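Local structure of exosome complex component Rrp42 (Archaeoglobus fulgidus, 3M7N) at residues 117-121 and 122-126; 231-234 and 235-239; 240-243 and 244-248. The protein serves as a non-catalytic subunit of the archaeal exosome, an RNA-degrading complex, and probably helps to shape the active site of its partner Rrp41. All coordinates share one frame; numbering follows the deposited sequence.

How the contacts relate
Contact 1 lies in a loop between helix 100-115 and strand 131-141, while contacts 2 and 3 share helix 235-253: contact 2 starts it, contact 3 follows. The centre of contact 1 is about 37 Å from that of contact 2 and 30 Å from that of contact 3. All three are partly buried: half of the touching residues are buried in contacts 2 and 3, but only two of seven in contact 1. In contact 1 an aspartate side chain holds a turn, in contact 2 one caps a helix, and contact 3 is mainly regular helical bonding with an added serine hydroxyl. Contacts 2 and 3 pack against the exonuclease 1 subunit, which contact 1 reaches only through a weak, long ion pair of E117.

Contact 1: residues 117-121 and 122-126; sequences EAVDL and SKLVI
D120 and S122 meet through their side chains at the start of a tight bend in the loop between helix 100-115 and strand 131-141, within the first 3' exoribonuclease family domain. The carboxylate of D120 swings forward, CG anti to the backbone N (chi1 -162°), and its OD2 takes the hydroxyl of S122 at 2.7 Å (OG to OD2). The hydroxyl comes in on the syn side, 21° out of the carboxylate plane. S122 N adds a weak bond to D120 OD2 (3.3 Å), a loosely closed Asx turn. K123 comes at the same carboxylate from another direction: its aliphatic chain slants across D120, CD lying 3.5 Å from D120 OD1, while its ammonium stays apart, NZ 5.5 Å from that oxygen. The backbone folds through two overlapping turns. One is closed by a weak bond from K123 N to D120 O, the next by L124 N to L121 O at 2.8 Å, the donor standing 57° out of the carbonyl plane. This second turn brings the side chain of L124 back toward V119. Its CD1 meets V119 CG1 at 3.9 Å, the two side chains crossing at about a right angle, and L121 CD2 is more loosely placed, 4.3 Å from L124 CD1. V119 and L121 rest on I79 of strand 78-84, and L124 on W133 of strand 131-141. R181 forms a salt bridge with D120 OD1, so the two carboxylate oxygens divide their work. One fixes the turn through S122, the other pairs with the arginine; together they probably hold the carboxylate's rotation and keep it charged.

Contact 2: residues 231-234 and 235-239; sequences YLLD and EKLFD
An aspartate N-cap opens helix 235-253: D234 is the residue just before the helix, and its side chain reaches forward to the first turn and accepts from backbone N-H groups there. With CG anti to its own N (chi1 -175°), the carboxylate is placed so that OD1 takes two donors. The better bond comes from L237 N, 2.9 Å from D234 OD1, and uses the anti lone pair, pointing away from OD2. K236 N is just as near, 2.8 Å from D234 OD1, but its N-H points poorly at the oxygen (119°), and the bond is weak. A negative group at this end of a helix probably gains from the helix dipole. The backbone takes over from the cap at once, F238 N binding D234 O at 3.0 Å. Beside the cap, L233 leans forward onto the same turn. L233 CD1 lies 3.9 Å from F238 CB and as far from F238 CD1, meeting the ring obliquely, and L233 CD2 comes within 4.4 Å of L237 CD2. The apolar side of this turn rests on the four-stranded sheet: L233 touches K227 and F238 touches M225, both of strand 222-228, while L237 packs on I191 of strand 185-192. Across the subunit boundary, E235 and F238 both pack on I219 of the exonuclease 1 chain, setting the start of the helix between its own sheet and the neighbouring subunit.

Contact 3: residues 240-243 and 244-248; sequences ELLD and VSINC
S245 turns its hydroxyl back onto the carbonyl of L241, one helical turn earlier. OG is anti to the carbonyl carbon and beside the backbone N (chi1 -62°), which lets both groups of the serine grip L241 O: OG at 2.7 Å and N at 2.9 Å from that oxygen, from opposite faces of the carbonyl plane. Bonding to the carbonyl four residues back is a common way for a helix to satisfy a buried serine. L241 CD1 lies 3.8 Å from S245 OG. With the hydroxyl removed, as in an alanine, L241 O would probably lose the second of its two helical donors, and the packing beside L241 CD1 would be likely to slacken. One residue along, L242 and I246 run side by side, pointing the same way. L242 has CG on the far side from its backbone N (chi1 -151°), which sends CD2 along the helix to 4.0 Å from I246 CD1. L241 and S245 face the four-stranded sheet, touching I191 and V187 of strand 185-192 and L212 and I214 of strand 211-216, while V244 touches Y196 and V198 of strand 195-198. R212 of the exonuclease 1 subunit packs on L242 and I246 and forms a salt bridge with D243.

Contact 1: residues 117-121 and 122-126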
ATOM      1  N   GLU H 117      22.503   7.269  30.505  1.00 30.45           N
ATOM      2  CA  GLU H 117      21.980   8.466  31.182  1.00 33.64           C
ATOM      3  C   GLU H 117      22.773   9.738  30.865  1.00 32.72           C
ATOM      4  O   GLU H 117      22.989  10.579  31.719  1.00 36.54           O
ATOM      5  CB  GLU H 117      21.856   8.231  32.701  1.00 37.71           C
ATOM      6  CG  GLU H 117      20.842   7.127  33.045  1.00 34.34           C
ATOM      7  CD  GLU H 117      20.914   6.628  34.485  1.00 40.03           C
ATOM      8  OE1 GLU H 117      20.228   5.634  34.807  1.00 48.75           O
ATOM      9  OE2 GLU H 117      21.648   7.211  35.295  1.00 48.66           O
ATOM     10  N   ALA H 118      23.182   9.865  29.611  1.00 36.60           N
ATOM     11  CA  ALA H 118      23.939  11.010  29.120  1.00 32.97           C
ATOM     12  C   ALA H 118      23.284  12.362  29.391  1.00 34.55           C
ATOM     13  O   ALA H 118      23.972  13.376  29.513  1.00 34.78           O
ATOM     14  CB  ALA H 118      24.175  10.850  27.635  1.00 31.42           C
ATOM     15  N   VAL H 119      21.960  12.385  29.461  1.00 32.93           N
ATOM     16  CA  VAL H 119      21.249  13.628  29.715  1.00 34.52           C
ATOM     17  C   VAL H 119      20.418  13.474  30.964  1.00 41.26           C
ATOM     18  O   VAL H 119      19.623  12.541  31.074  1.00 43.78           O
ATOM     19  CB  VAL H 119      20.306  14.011  28.561  1.00 35.90           C
ATOM     20  CG1 VAL H 119      19.491  15.220  28.961  1.00 39.06           C
ATOM     21  CG2 VAL H 119      21.089  14.285  27.286  1.00 28.02           C
ATOM     22  N   ASP H 120      20.609  14.381  31.914  1.00 47.36           N
ATOM     23  CA  ASP H 120      19.880  14.321  33.170  1.00 52.02           C
ATOM     24  C   ASP H 120      18.454  14.788  32.951  1.00 50.32           C
ATOM     25  O   ASP H 120      18.187  15.987  32.883  1.00 53.20           O
ATOM     26  CB  ASP H 120      20.558  15.199  34.223  1.00 56.66           C
ATOM     27  CG  ASP H 120      20.123  14.859  35.634  1.00 56.92           C
ATOM     28  OD1 ASP H 120      20.953  15.040  36.550  1.00 64.27           O
ATOM     29  OD2 ASP H 120      18.972  14.395  35.829  1.00 55.26           O
ATOM     30  N   LEU H 121      17.542  13.835  32.847  1.00 46.61           N
ATOM     31  CA  LEU H 121      16.170  14.145  32.491  1.00 50.04           C
ATOM     32  C   LEU H 121      15.451  14.889  33.606  1.00 58.80           C
ATOM     33  O   LEU H 121      14.616  15.753  33.344  1.00 59.53           O
ATOM     34  CB  LEU H 121      15.405  12.870  32.120  1.00 50.21           C
ATOM     35  CG  LEU H 121      16.013  12.078  30.958  1.00 46.03           C
ATOM     36  CD1 LEU H 121      15.189  10.833  30.658  1.00 44.63           C
ATOM     37  CD2 LEU H 121      16.141  12.955  29.725  1.00 45.02           C
ATOM     38  N   SER H 122      15.774  14.554  34.850  1.00 56.89           N
ATOM     39  CA  SER H 122      15.074  15.143  35.982  1.00 60.04           C
ATOM     40  C   SER H 122      15.378  16.636  36.087  1.00 57.16           C
ATOM     41  O   SER H 122      14.599  17.395  36.654  1.00 61.00           O
ATOM     42  CB  SER H 122      15.434  14.408  37.278  1.00 63.64           C
ATOM     43  OG  SER H 122      16.837  14.401  37.480  1.00 59.92           O
ATOM     44  N   LYS H 123      16.511  17.048  35.530  1.00 56.36           N
ATOM     45  CA  LYS H 123      16.866  18.458  35.465  1.00 53.60           C
ATOM     46  C   LYS H 123      16.153  19.181  34.323  1.00 57.68           C
ATOM     47  O   LYS H 123      16.405  20.360  34.068  1.00 60.13           O
ATOM     48  CB  LYS H 123      18.374  18.616  35.302  1.00 61.21           C
ATOM     49  CG  LYS H 123      19.152  18.618  36.610  1.00 62.76           C
ATOM     50  CD  LYS H 123      20.644  18.510  36.346  1.00 62.26           C
ATOM     51  CE  LYS H 123      21.467  18.886  37.568  1.00 65.88           C
ATOM     52  NZ  LYS H 123      21.606  20.367  37.716  1.00 62.84           N
ATOM     53  N   LEU H 124      15.267  18.469  33.632  1.00 58.62           N
ATOM     54  CA  LEU H 124      14.523  19.048  32.510  1.00 62.74           C
ATOM     55  C   LEU H 124      13.054  19.181  32.854  1.00 59.43           C
ATOM     56  O   LEU H 124      12.195  19.251  31.966  1.00 54.49           O
ATOM     57  CB  LEU H 124      14.690  18.206  31.245  1.00 54.89           C
ATOM     58  CG  LEU H 124      16.092  18.277  30.642  1.00 51.75           C
ATOM     59  CD1 LEU H 124      16.259  17.241  29.552  1.00 51.34           C
ATOM     60  CD2 LEU H 124      16.349  19.675  30.111  1.00 51.42           C
ATOM     61  N   VAL H 125      12.783  19.211  34.154  1.00 56.88           N
ATOM     62  CA  VAL H 125      11.435  19.401  34.652  1.00 58.79           C
ATOM     63  C   VAL H 125      11.172  20.887  34.830  1.00 57.64           C
ATOM     64  O   VAL H 125      12.062  21.646  35.216  1.00 61.60           O
ATOM     65  CB  VAL H 125      11.224  18.659  35.981  1.00 62.30           C
ATOM     66  CG1 VAL H 125       9.812  18.889  36.502  1.00 65.29           C
ATOM     67  CG2 VAL H 125      11.478  17.176  35.793  1.00 62.37           C
ATOM     68  N   ILE H 126       9.954  21.304  34.523  1.00 58.44           N
ATOM     69  CA  ILE H 126       9.590  22.706  34.622  1.00 63.60           C
ATOM     70  C   ILE H 126       8.487  22.854  35.663  1.00 65.37           C
ATOM     71  O   ILE H 126       8.408  23.849  36.377  1.00 63.99           O
ATOM     72  CB  ILE H 126       9.131  23.245  33.251  1.00 61.27           C
ATOM     73  CG1 ILE H 126      10.292  23.186  32.254  1.00 60.41           C
ATOM     74  CG2 ILE H 126       8.618  24.665  33.369  1.00 60.55           C
ATOM     75  CD1 ILE H 126       9.912  23.558  30.841  1.00 57.51           C
TER

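Contact 2: residues 231-234 and 235-239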
ATOM      1  N   TYR H 231      22.734 -14.550  10.879  1.00 26.45           N
ATOM      2  CA  TYR H 231      23.941 -15.342  11.000  1.00 26.91           C
ATOM      3  C   TYR H 231      24.038 -15.937  12.392  1.00 32.98           C
ATOM      4  O   TYR H 231      23.280 -15.567  13.295  1.00 28.33           O
ATOM      5  CB  TYR H 231      25.173 -14.485  10.725  1.00 27.53           C
ATOM      6  CG  TYR H 231      25.517 -13.439  11.797  1.00 27.73           C
ATOM      7  CD1 TYR H 231      26.678 -13.560  12.562  1.00 27.15           C
ATOM      8  CD2 TYR H 231      24.706 -12.331  12.019  1.00 24.29           C
ATOM      9  CE1 TYR H 231      27.031 -12.610  13.508  1.00 26.48           C
ATOM     10  CE2 TYR H 231      25.044 -11.360  12.971  1.00 24.28           C
ATOM     11  CZ  TYR H 231      26.221 -11.509  13.715  1.00 30.49           C
ATOM     12  OH  TYR H 231      26.601 -10.583  14.673  1.00 25.91           O
ATOM     13  N   LEU H 232      24.973 -16.861  12.570  1.00 31.90           N
ATOM     14  CA  LEU H 232      25.240 -17.382  13.895  1.00 30.86           C
ATOM     15  C   LEU H 232      26.541 -16.791  14.437  1.00 27.64           C
ATOM     16  O   LEU H 232      27.568 -16.827  13.776  1.00 26.55           O
ATOM     17  CB  LEU H 232      25.258 -18.914  13.865  1.00 33.41           C
ATOM     18  CG  LEU H 232      23.887 -19.562  13.572  1.00 35.74           C
ATOM     19  CD1 LEU H 232      24.020 -21.054  13.336  1.00 37.36           C
ATOM     20  CD2 LEU H 232      22.868 -19.283  14.668  1.00 27.46           C
ATOM     21  N   LEU H 233      26.485 -16.240  15.642  1.00 26.93           N
ATOM     22  CA  LEU H 233      27.640 -15.566  16.242  1.00 26.81           C
ATOM     23  C   LEU H 233      28.441 -16.516  17.139  1.00 29.24           C
ATOM     24  O   LEU H 233      27.954 -16.990  18.173  1.00 27.51           O
ATOM     25  CB  LEU H 233      27.150 -14.403  17.094  1.00 23.69           C
ATOM     26  CG  LEU H 233      27.955 -13.133  17.371  1.00 32.30           C
ATOM     27  CD1 LEU H 233      27.661 -12.660  18.775  1.00 29.07           C
ATOM     28  CD2 LEU H 233      29.433 -13.288  17.153  1.00 28.52           C
ATOM     29  N   ASP H 234      29.678 -16.777  16.751  1.00 31.73           N
ATOM     30  CA  ASP H 234      30.580 -17.594  17.557  1.00 36.41           C
ATOM     31  C   ASP H 234      30.827 -16.926  18.910  1.00 32.76           C
ATOM     32  O   ASP H 234      31.136 -15.746  18.963  1.00 32.97           O
ATOM     33  CB  ASP H 234      31.894 -17.769  16.802  1.00 39.59           C
ATOM     34  CG  ASP H 234      32.845 -18.689  17.508  1.00 43.82           C
ATOM     35  OD1 ASP H 234      33.630 -18.195  18.345  1.00 49.91           O
ATOM     36  OD2 ASP H 234      32.803 -19.905  17.226  1.00 50.76           O
ATOM     37  N   GLU H 235      30.675 -17.660  20.004  1.00 32.48           N
ATOM     38  CA  GLU H 235      30.856 -17.047  21.320  1.00 36.95           C
ATOM     39  C   GLU H 235      32.310 -16.630  21.598  1.00 36.86           C
ATOM     40  O   GLU H 235      32.569 -15.661  22.320  1.00 33.95           O
ATOM     41  CB  GLU H 235      30.357 -17.956  22.443  1.00 35.91           C
ATOM     42  CG  GLU H 235      30.691 -17.414  23.828  1.00 39.07           C
ATOM     43  CD  GLU H 235      30.308 -18.365  24.953  1.00 38.17           C
ATOM     44  OE1 GLU H 235      30.201 -19.570  24.700  1.00 34.11           O
ATOM     45  OE2 GLU H 235      30.121 -17.906  26.096  1.00 42.73           O
ATOM     46  N   LYS H 236      33.255 -17.364  21.024  1.00 32.65           N
ATOM     47  CA  LYS H 236      34.657 -17.039  21.213  1.00 39.61           C
ATOM     48  C   LYS H 236      34.952 -15.704  20.533  1.00 37.89           C
ATOM     49  O   LYS H 236      35.636 -14.836  21.093  1.00 32.94           O
ATOM     50  CB  LYS H 236      35.537 -18.160  20.646  1.00 44.65           C
ATOM     51  CG  LYS H 236      36.986 -17.789  20.403  1.00 52.96           C
ATOM     52  CD  LYS H 236      37.589 -18.701  19.323  1.00 65.90           C
ATOM     53  CE  LYS H 236      39.036 -18.326  18.973  1.00 71.23           C
ATOM     54  NZ  LYS H 236      39.627 -19.231  17.927  1.00 67.20           N
ATOM     55  N   LEU H 237      34.419 -15.553  19.322  1.00 35.70           N
ATOM     56  CA  LEU H 237      34.590 -14.328  18.559  1.00 35.00           C
ATOM     57  C   LEU H 237      33.954 -13.186  19.305  1.00 28.36           C
ATOM     58  O   LEU H 237      34.526 -12.111  19.429  1.00 32.63           O
ATOM     59  CB  LEU H 237      33.957 -14.447  17.173  1.00 39.80           C
ATOM     60  CG  LEU H 237      34.292 -13.247  16.282  1.00 39.07           C
ATOM     61  CD1 LEU H 237      35.721 -13.362  15.768  1.00 41.92           C
ATOM     62  CD2 LEU H 237      33.327 -13.126  15.129  1.00 34.35           C
ATOM     63  N   PHE H 238      32.763 -13.417  19.822  1.00 28.27           N
ATOM     64  CA  PHE H 238      32.119 -12.376  20.600  1.00 31.20           C
ATOM     65  C   PHE H 238      32.995 -11.860  21.759  1.00 28.86           C
ATOM     66  O   PHE H 238      33.066 -10.649  21.999  1.00 29.83           O
ATOM     67  CB  PHE H 238      30.752 -12.808  21.123  1.00 24.03           C
ATOM     68  CG  PHE H 238      30.171 -11.830  22.100  1.00 30.75           C
ATOM     69  CD1 PHE H 238      29.462 -10.733  21.657  1.00 24.60           C
ATOM     70  CD2 PHE H 238      30.381 -11.981  23.472  1.00 29.35           C
ATOM     71  CE1 PHE H 238      28.950  -9.811  22.558  1.00 25.13           C
ATOM     72  CE2 PHE H 238      29.871 -11.068  24.371  1.00 31.74           C
ATOM     73  CZ  PHE H 238      29.150  -9.982  23.917  1.00 29.25           C
ATOM     74  N   ASP H 239      33.625 -12.776  22.491  1.00 29.75           N
ATOM     75  CA  ASP H 239      34.479 -12.398  23.631  1.00 33.18           C
ATOM     76  C   ASP H 239      35.638 -11.501  23.219  1.00 29.74           C
ATOM     77  O   ASP H 239      35.903 -10.472  23.844  1.00 27.66           O
ATOM     78  CB  ASP H 239      35.009 -13.639  24.354  1.00 33.04           C
ATOM     79  CG  ASP H 239      33.904 -14.390  25.080  1.00 36.05           C
ATOM     80  OD1 ASP H 239      32.989 -13.703  25.576  1.00 33.78           O
ATOM     81  OD2 ASP H 239      33.930 -15.645  25.120  1.00 31.15           O
TER

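Contact 3: residues 240-243 and 244-248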
ATOM      1  N   GLU H 240      36.317 -11.906  22.155  1.00 32.05           N
ATOM      2  CA  GLU H 240      37.417 -11.144  21.634  1.00 31.10           C
ATOM      3  C   GLU H 240      36.923  -9.769  21.175  1.00 32.55           C
ATOM      4  O   GLU H 240      37.543  -8.746  21.486  1.00 29.92           O
ATOM      5  CB  GLU H 240      38.079 -11.909  20.496  1.00 33.36           C
ATOM      6  CG  GLU H 240      39.281 -11.193  19.894  1.00 39.66           C
ATOM      7  CD  GLU H 240      39.752 -11.841  18.602  1.00 42.78           C
ATOM      8  OE1 GLU H 240      40.503 -11.186  17.837  1.00 38.32           O
ATOM      9  OE2 GLU H 240      39.356 -13.005  18.361  1.00 40.97           O
ATOM     10  N   LEU H 241      35.788  -9.745  20.475  1.00 31.00           N
ATOM     11  CA  LEU H 241      35.244  -8.499  19.930  1.00 29.61           C
ATOM     12  C   LEU H 241      34.694  -7.582  21.015  1.00 27.56           C
ATOM     13  O   LEU H 241      34.699  -6.371  20.876  1.00 28.72           O
ATOM     14  CB  LEU H 241      34.152  -8.784  18.889  1.00 34.47           C
ATOM     15  CG  LEU H 241      33.657  -7.593  18.058  1.00 33.64           C
ATOM     16  CD1 LEU H 241      34.841  -6.827  17.440  1.00 25.52           C
ATOM     17  CD2 LEU H 241      32.682  -8.057  16.969  1.00 24.36           C
ATOM     18  N   LEU H 242      34.208  -8.163  22.097  1.00 28.69           N
ATOM     19  CA  LEU H 242      33.782  -7.372  23.243  1.00 27.64           C
ATOM     20  C   LEU H 242      34.925  -6.446  23.670  1.00 30.48           C
ATOM     21  O   LEU H 242      34.720  -5.234  23.880  1.00 28.19           O
ATOM     22  CB  LEU H 242      33.410  -8.308  24.401  1.00 27.69           C
ATOM     23  CG  LEU H 242      32.367  -7.951  25.459  1.00 31.28           C
ATOM     24  CD1 LEU H 242      32.847  -8.443  26.788  1.00 28.54           C
ATOM     25  CD2 LEU H 242      32.026  -6.470  25.540  1.00 25.77           C
ATOM     26  N   ASP H 243      36.131  -7.023  23.793  1.00 29.91           N
ATOM     27  CA  ASP H 243      37.306  -6.277  24.269  1.00 28.93           C
ATOM     28  C   ASP H 243      37.776  -5.255  23.258  1.00 24.92           C
ATOM     29  O   ASP H 243      37.963  -4.073  23.582  1.00 25.99           O
ATOM     30  CB  ASP H 243      38.459  -7.225  24.674  1.00 30.93           C
ATOM     31  CG  ASP H 243      38.122  -8.053  25.929  1.00 34.09           C
ATOM     32  OD1 ASP H 243      37.442  -7.524  26.840  1.00 34.60           O
ATOM     33  OD2 ASP H 243      38.508  -9.240  25.992  1.00 36.18           O
ATOM     34  N   VAL H 244      37.955  -5.707  22.027  1.00 25.99           N
ATOM     35  CA  VAL H 244      38.342  -4.821  20.943  1.00 23.34           C
ATOM     36  C   VAL H 244      37.429  -3.593  20.889  1.00 26.85           C
ATOM     37  O   VAL H 244      37.913  -2.467  20.725  1.00 25.98           O
ATOM     38  CB  VAL H 244      38.351  -5.588  19.597  1.00 31.24           C
ATOM     39  CG1 VAL H 244      38.299  -4.626  18.409  1.00 27.74           C
ATOM     40  CG2 VAL H 244      39.572  -6.502  19.509  1.00 24.62           C
ATOM     41  N   SER H 245      36.121  -3.808  21.091  1.00 25.25           N
ATOM     42  CA  SER H 245      35.115  -2.750  20.945  1.00 24.88           C
ATOM     43  C   SER H 245      35.173  -1.709  22.054  1.00 25.41           C
ATOM     44  O   SER H 245      35.101  -0.505  21.801  1.00 24.13           O
ATOM     45  CB  SER H 245      33.689  -3.323  20.868  1.00 20.90           C
ATOM     46  OG  SER H 245      33.534  -4.159  19.748  1.00 22.65           O
ATOM     47  N   ILE H 246      35.270  -2.176  23.289  1.00 25.72           N
ATOM     48  CA  ILE H 246      35.419  -1.269  24.408  1.00 26.75           C
ATOM     49  C   ILE H 246      36.626  -0.381  24.137  1.00 24.28           C
ATOM     50  O   ILE H 246      36.556   0.826  24.272  1.00 24.83           O
ATOM     51  CB  ILE H 246      35.600  -2.037  25.743  1.00 30.93           C
ATOM     52  CG1 ILE H 246      34.371  -2.922  26.023  1.00 26.98           C
ATOM     53  CG2 ILE H 246      35.879  -1.065  26.894  1.00 27.24           C
ATOM     54  CD1 ILE H 246      34.489  -3.786  27.277  1.00 24.29           C
ATOM     55  N   ASN H 247      37.722  -0.996  23.710  1.00 25.62           N
ATOM     56  CA  ASN H 247      38.923  -0.248  23.370  1.00 26.09           C
ATOM     57  C   ASN H 247      38.677   0.787  22.261  1.00 28.73           C
ATOM     58  O   ASN H 247      38.931   1.977  22.465  1.00 29.75           O
ATOM     59  CB  ASN H 247      40.072  -1.202  23.009  1.00 29.28           C
ATOM     60  CG  ASN H 247      41.441  -0.537  23.093  1.00 36.89           C
ATOM     61  OD1 ASN H 247      42.042  -0.462  24.169  1.00 38.71           O
ATOM     62  ND2 ASN H 247      41.942  -0.057  21.957  1.00 34.84           N
ATOM     63  N   CYS H 248      38.186   0.336  21.098  1.00 28.96           N
ATOM     64  CA  CYS H 248      37.836   1.240  19.983  1.00 23.46           C
ATOM     65  C   CYS H 248      36.958   2.414  20.403  1.00 25.26           C
ATOM     66  O   CYS H 248      37.160   3.537  19.955  1.00 27.07           O
ATOM     67  CB  CYS H 248      37.095   0.486  18.874  1.00 22.15           C
ATOM     68  SG  CYS H 248      38.099  -0.608  17.900  1.00 28.11           S
TER